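Local coordinates for putative histidinol-phosphate aminotransferase (Erwinia carotovora atroseptica, PDB 3LY1), which probably catalyses pyridoxal-phosphate-dependent transamination, perhaps of histidinol phosphate, at residues 100-105 with 150-155; 180-185 with 292-297. All blocks are in the same frame, centred on the assembly; numbering follows the deposited sequence.

Interaction 1 of 2, residues 100-105 with 150-155; sequences LTYGDG and PNNPTG. With PLP (pyridoxal-5'-phosphate), chain E; EDO (1,2-ethanediol), chain G; EDO (1,2-ethanediol), chain L.
The backbones of 100-105 and 150-155 come closest at Y102 and N152, whose CA atoms lie 5.6 Å apart; both chains are irregular here, and cis peptide bonds before P150 and P153 bend the second. N151 ties them together with both ends of its amide. Its ND2 donates to the backbone O of L100 over 2.9 Å in a nearly straight bond (163° at the hydrogen), L100 O lying close to the amide plane. Its OD1 accepts from the hydroxyl OG1 of T101 at 2.7 Å. Asparagine suits the place because one short, flat group offers a donor and an acceptor side by side. Beside this polar pair, L100 turns its branched end onto the second chain: CG rests on CG of P153 at 3.9 Å, and CD2 presses unusually tightly against CG2 of T154 at 3.5 Å.

Y102 and N152 meet each other and the cofactor: ND2 of N152 lies 3.7 Å from CD1 of Y102, ring and amide planes 23° apart. A chi1 of -170° swings the ring of Y102 away from its backbone N and over the pyridine; PLP C3 lies over the ring centre, 3.7 Å above its plane. ND2 of N152 donates to PLP O3 at 2.8 Å, while R329 holds its OD1. The contact thus gives the cofactor an aromatic cover and an N-H to O3, which would probably favour its ionised form.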
loop_
_atom_site.group_PDB
_atom_site.type_symbol
_atom_site.label_atom_id
_atom_site.label_comp_id
_atom_site.label_asym_id
_atom_site.label_seq_id
_atom_site.Cartn_x
_atom_site.Cartn_y
_atom_site.Cartn_z
ATOM N N LEU A 100 -17.915 -2.200 -20.618
ATOM C CA LEU A 100 -16.496 -2.105 -21.036
ATOM C C LEU A 100 -15.813 -0.934 -20.308
ATOM O O LEU A 100 -15.918 0.238 -20.699
ATOM C CB LEU A 100 -16.349 -1.914 -22.551
ATOM C CG LEU A 100 -14.904 -1.904 -23.146
ATOM C CD1 LEU A 100 -14.304 -3.324 -23.084
ATOM C CD2 LEU A 100 -14.856 -1.364 -24.594
ATOM N N THR A 101 -15.113 -1.272 -19.234
ATOM C CA THR A 101 -14.463 -0.310 -18.394
ATOM C C THR A 101 -13.323 -0.960 -17.573
ATOM O O THR A 101 -12.978 -2.124 -17.790
ATOM C CB THR A 101 -15.526 0.403 -17.466
ATOM O OG1 THR A 101 -14.929 1.577 -16.930
ATOM C CG2 THR A 101 -16.043 -0.493 -16.288
ATOM N N TYR A 102 -12.725 -0.214 -16.652
ATOM C CA TYR A 102 -11.630 -0.727 -15.819
ATOM C C TYR A 102 -12.178 -1.749 -14.809
ATOM O O TYR A 102 -13.114 -1.436 -14.054
ATOM C CB TYR A 102 -10.920 0.429 -15.117
ATOM C CG TYR A 102 -9.640 0.021 -14.431
ATOM C CD1 TYR A 102 -8.559 -0.502 -15.168
ATOM C CD2 TYR A 102 -9.499 0.147 -13.059
ATOM C CE1 TYR A 102 -7.394 -0.886 -14.543
ATOM C CE2 TYR A 102 -8.346 -0.245 -12.424
ATOM C CZ TYR A 102 -7.284 -0.743 -13.165
ATOM O OH TYR A 102 -6.113 -1.092 -12.526
ATOM N N GLY A 103 -11.603 -2.962 -14.828
ATOM C CA GLY A 103 -12.194 -4.128 -14.149
ATOM C C GLY A 103 -12.087 -4.195 -12.634
ATOM O O GLY A 103 -12.701 -5.068 -12.011
ATOM N N ASP A 104 -11.311 -3.326 -12.027
ATOM C CA ASP A 104 -11.122 -3.391 -10.561
ATOM C C ASP A 104 -12.383 -3.177 -9.778
ATOM O O ASP A 104 -12.520 -3.733 -8.725
ATOM C CB ASP A 104 -10.083 -2.391 -10.070
ATOM C CG ASP A 104 -8.650 -2.860 -10.304
ATOM O OD1 ASP A 104 -8.431 -3.831 -11.059
ATOM O OD2 ASP A 104 -7.735 -2.244 -9.711
ATOM N N GLY A 105 -13.299 -2.339 -10.258
ATOM C CA GLY A 105 -14.546 -2.146 -9.553
ATOM C C GLY A 105 -15.335 -3.456 -9.448
ATOM O O GLY A 105 -15.721 -3.863 -8.357
ATOM N N PRO A 150 -11.394 9.958 -18.269
ATOM C CA PRO A 150 -11.543 9.161 -19.492
ATOM C C PRO A 150 -11.586 7.686 -19.199
ATOM O O PRO A 150 -10.920 7.261 -18.291
ATOM C CB PRO A 150 -10.263 9.483 -20.280
ATOM C CG PRO A 150 -9.820 10.808 -19.807
ATOM C CD PRO A 150 -10.235 10.858 -18.347
ATOM N N ASN A 151 -12.376 6.932 -19.948
ATOM C CA ASN A 151 -12.517 5.496 -19.732
ATOM C C ASN A 151 -11.268 4.757 -20.192
ATOM O O ASN A 151 -10.635 5.164 -21.138
ATOM C CB ASN A 151 -13.769 4.971 -20.453
ATOM C CG ASN A 151 -14.139 3.544 -20.050
ATOM O OD1 ASN A 151 -14.005 3.153 -18.883
ATOM N ND2 ASN A 151 -14.637 2.773 -21.014
ATOM N N ASN A 152 -10.985 3.651 -19.524
ATOM C CA ASN A 152 -9.955 2.689 -19.899
ATOM C C ASN A 152 -10.746 1.435 -20.099
ATOM O O ASN A 152 -11.405 0.976 -19.153
ATOM C CB ASN A 152 -8.915 2.566 -18.761
ATOM C CG ASN A 152 -7.830 1.501 -19.024
ATOM O OD1 ASN A 152 -7.766 0.916 -20.101
ATOM N ND2 ASN A 152 -6.958 1.268 -18.029
ATOM N N PRO A 153 -10.714 0.831 -21.322
ATOM C CA PRO A 153 -9.752 0.907 -22.404
ATOM C C PRO A 153 -10.082 1.801 -23.585
ATOM O O PRO A 153 -9.217 1.990 -24.422
ATOM C CB PRO A 153 -9.705 -0.551 -22.885
ATOM C CG PRO A 153 -11.114 -0.967 -22.778
ATOM C CD PRO A 153 -11.570 -0.364 -21.469
ATOM N N THR A 154 -11.296 2.357 -23.650
ATOM C CA THR A 154 -11.750 3.047 -24.873
ATOM C C THR A 154 -11.037 4.392 -25.086
ATOM O O THR A 154 -10.891 4.818 -26.202
ATOM C CB THR A 154 -13.256 3.334 -24.847
ATOM O OG1 THR A 154 -13.569 4.138 -23.690
ATOM C CG2 THR A 154 -14.097 2.018 -24.840
ATOM N N GLY A 155 -10.634 5.053 -24.003
ATOM C CA GLY A 155 -9.979 6.375 -24.034
ATOM C C GLY A 155 -10.893 7.598 -24.102
ATOM O O GLY A 155 -10.424 8.728 -24.087
HETATM N N1 PLP E . -7.891 3.647 -12.559
HETATM C C2 PLP E . -7.715 3.435 -13.911
HETATM C C2A PLP E . -8.806 3.870 -14.858
HETATM C C3 PLP E . -6.551 2.797 -14.341
HETATM O O3 PLP E . -6.387 2.572 -15.670
HETATM C C4 PLP E . -5.584 2.386 -13.398
HETATM C C4A PLP E . -4.264 1.816 -13.851
HETATM O O4A PLP E . -4.333 0.908 -14.663
HETATM C C5 PLP E . -5.787 2.601 -12.030
HETATM C C6 PLP E . -6.972 3.227 -11.640
HETATM C C5A PLP E . -4.791 2.166 -10.976
HETATM O O4P PLP E . -3.501 2.798 -11.074
HETATM P P PLP E . -2.615 3.073 -9.776
HETATM O O1P PLP E . -2.837 2.045 -8.711
HETATM O O2P PLP E . -3.060 4.455 -9.377
HETATM O O3P PLP E . -1.211 3.057 -10.357
HETATM C C1 EDO G . -15.507 -4.135 -16.394
HETATM O O1 EDO G . -15.661 -4.762 -15.111
HETATM C C2 EDO G . -14.654 -4.929 -17.405
HETATM O O2 EDO G . -14.980 -4.529 -18.777
HETATM C C1 EDO L . -13.525 -9.610 -13.575
HETATM O O1 EDO L . -13.821 -9.612 -12.173
HETATM C C2 EDO L . -12.343 -8.671 -13.770
HETATM O O2 EDO L . -12.799 -7.344 -13.520
#

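Interaction 2 of 2, residues 180-185 with 292-297; sequences EAYAEF and GNFVFH. With PLP (pyridoxal-5'-phosphate), chain E.
Y182, in the turn of 180-185, reaches between the cofactor and the start of strand 294-298. Its CB packs on CA of G292 at 4.1 Å, where glycine suits because a side chain would meet both this CB and the F294 ring. The chi1 of -56° points the ring back past its own backbone N and turns one face to F294, whose CE1 sits over the ring centre, 3.6 Å above the plane; the planes stand at 74°, a T-shaped pair with F294 as the edge. A181 CB lies against the opposite face. CE1 of Y182 comes within 3.3 Å of OD1 of N293, a buried oxygen with no hydrogen-bond partner in the model, which approaches the ring obliquely. At the tip, Y182 OH and PLP O3 share a short 2.5 Å hydrogen bond, O3 lying near the ring plane.

F185 makes the second half of the contact. CB of N293 rests over its ring face, 3.9 Å from the centroid, in a CH-pi contact with the amide roughly stacked on the ring, while ND2 is bonded to the backbone O of N24. Tyrosine fits its position by joining a packable ring to a polar tip: the aromatic packing helps fix its direction, and the short bond holds ring and O3 in place relative to each other.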
loop_
_atom_site.group_PDB
_atom_site.type_symbol
_atom_site.label_atom_id
_atom_site.label_comp_id
_atom_site.label_asym_id
_atom_site.label_seq_id
_atom_site.Cartn_x
_atom_site.Cartn_y
_atom_site.Cartn_z
ATOM N N GLU A 180 -10.626 9.555 -12.238
ATOM C CA GLU A 180 -10.034 10.480 -13.175
ATOM C C GLU A 180 -8.537 10.274 -13.313
ATOM O O GLU A 180 -7.792 11.236 -13.477
ATOM C CB GLU A 180 -10.373 11.897 -12.749
ATOM C CG GLU A 180 -11.909 12.168 -12.792
ATOM C CD GLU A 180 -12.323 13.624 -12.479
ATOM O OE1 GLU A 180 -11.456 14.515 -12.251
ATOM O OE2 GLU A 180 -13.558 13.863 -12.478
ATOM N N ALA A 181 -8.103 9.006 -13.274
ATOM C CA ALA A 181 -6.696 8.619 -13.465
ATOM C C ALA A 181 -6.057 9.373 -14.618
ATOM O O ALA A 181 -4.957 9.893 -14.469
ATOM C CB ALA A 181 -6.589 7.092 -13.693
ATOM N N TYR A 182 -6.742 9.454 -15.767
ATOM C CA TYR A 182 -6.124 10.011 -16.984
ATOM C C TYR A 182 -6.513 11.453 -17.323
ATOM O O TYR A 182 -6.287 11.909 -18.454
ATOM C CB TYR A 182 -6.412 9.101 -18.193
ATOM C CG TYR A 182 -5.969 7.659 -17.985
ATOM C CD1 TYR A 182 -4.655 7.264 -18.165
ATOM C CD2 TYR A 182 -6.879 6.700 -17.598
ATOM C CE1 TYR A 182 -4.266 5.933 -17.920
ATOM C CE2 TYR A 182 -6.499 5.376 -17.383
ATOM C CZ TYR A 182 -5.191 5.003 -17.541
ATOM O OH TYR A 182 -4.817 3.684 -17.291
ATOM N N ALA A 183 -7.103 12.163 -16.374
ATOM C CA ALA A 183 -7.832 13.408 -16.689
ATOM C C ALA A 183 -6.928 14.544 -17.190
ATOM O O ALA A 183 -7.344 15.319 -18.031
ATOM C CB ALA A 183 -8.647 13.880 -15.500
ATOM N N GLU A 184 -5.683 14.615 -16.738
ATOM C CA GLU A 184 -4.802 15.696 -17.189
ATOM C C GLU A 184 -4.388 15.652 -18.674
ATOM O O GLU A 184 -3.928 16.649 -19.227
ATOM C CB GLU A 184 -3.565 15.797 -16.288
ATOM C CG GLU A 184 -3.876 16.230 -14.838
ATOM C CD GLU A 184 -4.237 15.087 -13.880
ATOM O OE1 GLU A 184 -4.470 13.946 -14.320
ATOM O OE2 GLU A 184 -4.309 15.347 -12.659
ATOM N N PHE A 185 -4.568 14.516 -19.325
ATOM C CA PHE A 185 -4.279 14.376 -20.747
ATOM C C PHE A 185 -5.402 14.921 -21.632
ATOM O O PHE A 185 -5.212 15.040 -22.843
ATOM C CB PHE A 185 -4.088 12.897 -21.083
ATOM C CG PHE A 185 -2.875 12.277 -20.464
ATOM C CD1 PHE A 185 -1.609 12.623 -20.885
ATOM C CD2 PHE A 185 -3.001 11.292 -19.505
ATOM C CE1 PHE A 185 -0.484 12.036 -20.324
ATOM C CE2 PHE A 185 -1.898 10.699 -18.942
ATOM C CZ PHE A 185 -0.624 11.069 -19.347
ATOM N N GLY A 292 -6.842 10.107 -23.115
ATOM C CA GLY A 292 -5.834 9.633 -22.173
ATOM C C GLY A 292 -4.480 9.427 -22.873
ATOM O O GLY A 292 -4.183 10.104 -23.841
ATOM N N ASN A 293 -3.688 8.473 -22.389
ATOM C CA ASN A 293 -2.362 8.157 -22.962
ATOM C C ASN A 293 -2.361 6.783 -23.666
ATOM O O ASN A 293 -1.390 6.020 -23.598
ATOM C CB ASN A 293 -1.253 8.300 -21.890
ATOM C CG ASN A 293 -1.382 7.318 -20.725
ATOM O OD1 ASN A 293 -2.387 6.639 -20.581
ATOM N ND2 ASN A 293 -0.329 7.242 -19.894
ATOM N N PHE A 294 -3.474 6.487 -24.343
ATOM C CA PHE A 294 -3.649 5.231 -25.088
ATOM C C PHE A 294 -4.752 5.384 -26.141
ATOM O O PHE A 294 -5.554 6.312 -26.053
ATOM C CB PHE A 294 -4.024 4.076 -24.154
ATOM C CG PHE A 294 -5.218 4.386 -23.248
ATOM C CD1 PHE A 294 -5.029 5.044 -22.042
ATOM C CD2 PHE A 294 -6.496 4.009 -23.603
ATOM C CE1 PHE A 294 -6.094 5.337 -21.208
ATOM C CE2 PHE A 294 -7.582 4.269 -22.769
ATOM C CZ PHE A 294 -7.380 4.954 -21.576
ATOM N N VAL A 295 -4.783 4.488 -27.132
ATOM C CA VAL A 295 -5.766 4.557 -28.200
ATOM C C VAL A 295 -6.392 3.180 -28.341
ATOM O O VAL A 295 -5.688 2.127 -28.265
ATOM C CB VAL A 295 -5.114 5.011 -29.557
ATOM C CG1 VAL A 295 -6.132 4.881 -30.776
ATOM C CG2 VAL A 295 -4.542 6.408 -29.461
ATOM N N PHE A 296 -7.709 3.171 -28.491
ATOM C CA PHE A 296 -8.444 1.946 -28.695
ATOM C C PHE A 296 -8.796 1.944 -30.174
ATOM O O PHE A 296 -9.421 2.875 -30.663
ATOM C CB PHE A 296 -9.680 1.920 -27.790
ATOM C CG PHE A 296 -10.206 0.536 -27.470
ATOM C CD1 PHE A 296 -9.420 -0.394 -26.801
ATOM C CD2 PHE A 296 -11.532 0.217 -27.740
ATOM C CE1 PHE A 296 -9.934 -1.654 -26.443
ATOM C CE2 PHE A 296 -12.056 -1.056 -27.381
ATOM C CZ PHE A 296 -11.258 -1.970 -26.740
ATOM N N HIS A 297 -8.313 0.950 -30.908
ATOM C CA HIS A 297 -8.625 0.826 -32.343
ATOM C C HIS A 297 -9.025 -0.584 -32.756
ATOM O O HIS A 297 -8.742 -1.575 -32.047
ATOM C CB HIS A 297 -7.503 1.362 -33.218
ATOM C CG HIS A 297 -6.284 0.485 -33.329
ATOM N ND1 HIS A 297 -6.190 -0.544 -34.243
ATOM C CD2 HIS A 297 -5.073 0.550 -32.716
ATOM C CE1 HIS A 297 -4.977 -1.086 -34.178
ATOM N NE2 HIS A 297 -4.275 -0.437 -33.258
HETATM N N1 PLP E . -7.891 3.647 -12.559
HETATM C C2 PLP E . -7.715 3.435 -13.911
HETATM C C2A PLP E . -8.806 3.870 -14.858
HETATM C C3 PLP E . -6.551 2.797 -14.341
HETATM O O3 PLP E . -6.387 2.572 -15.670
HETATM C C4 PLP E . -5.584 2.386 -13.398
HETATM C C4A PLP E . -4.264 1.816 -13.851
HETATM O O4A PLP E . -4.333 0.908 -14.663
HETATM C C5 PLP E . -5.787 2.601 -12.030
HETATM C C6 PLP E . -6.972 3.227 -11.640
HETATM C C5A PLP E . -4.791 2.166 -10.976
HETATM O O4P PLP E . -3.501 2.798 -11.074
HETATM P P PLP E . -2.615 3.073 -9.776
HETATM O O1P PLP E . -2.837 2.045 -8.711
HETATM O O2P PLP E . -3.060 4.455 -9.377
HETATM O O3P PLP E . -1.211 3.057 -10.357
#

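Interactions 1 and 2 have centres about 10 Å apart and meet directly: F294 packs against the backbone oxygens of N151 and P153. They come in series along the chain, 100-105 and 150-155 closing before 180-185 opens. Segments 100-105, 150-155 and 180-185 leave the C-terminal ends of adjacent parallel strands of the seven-stranded mixed sheet (94-98, 143-148 and 174-179), where PLP binds, as in other fold-type I PLP enzymes. Segment 292-297 comes from the small antiparallel sheet of 294-298 and 327-331, which also carries R329. Both contacts contribute to the one PLP site; interaction 1 joins two loops of the large sheet, and interaction 2 ties a third to the small sheet.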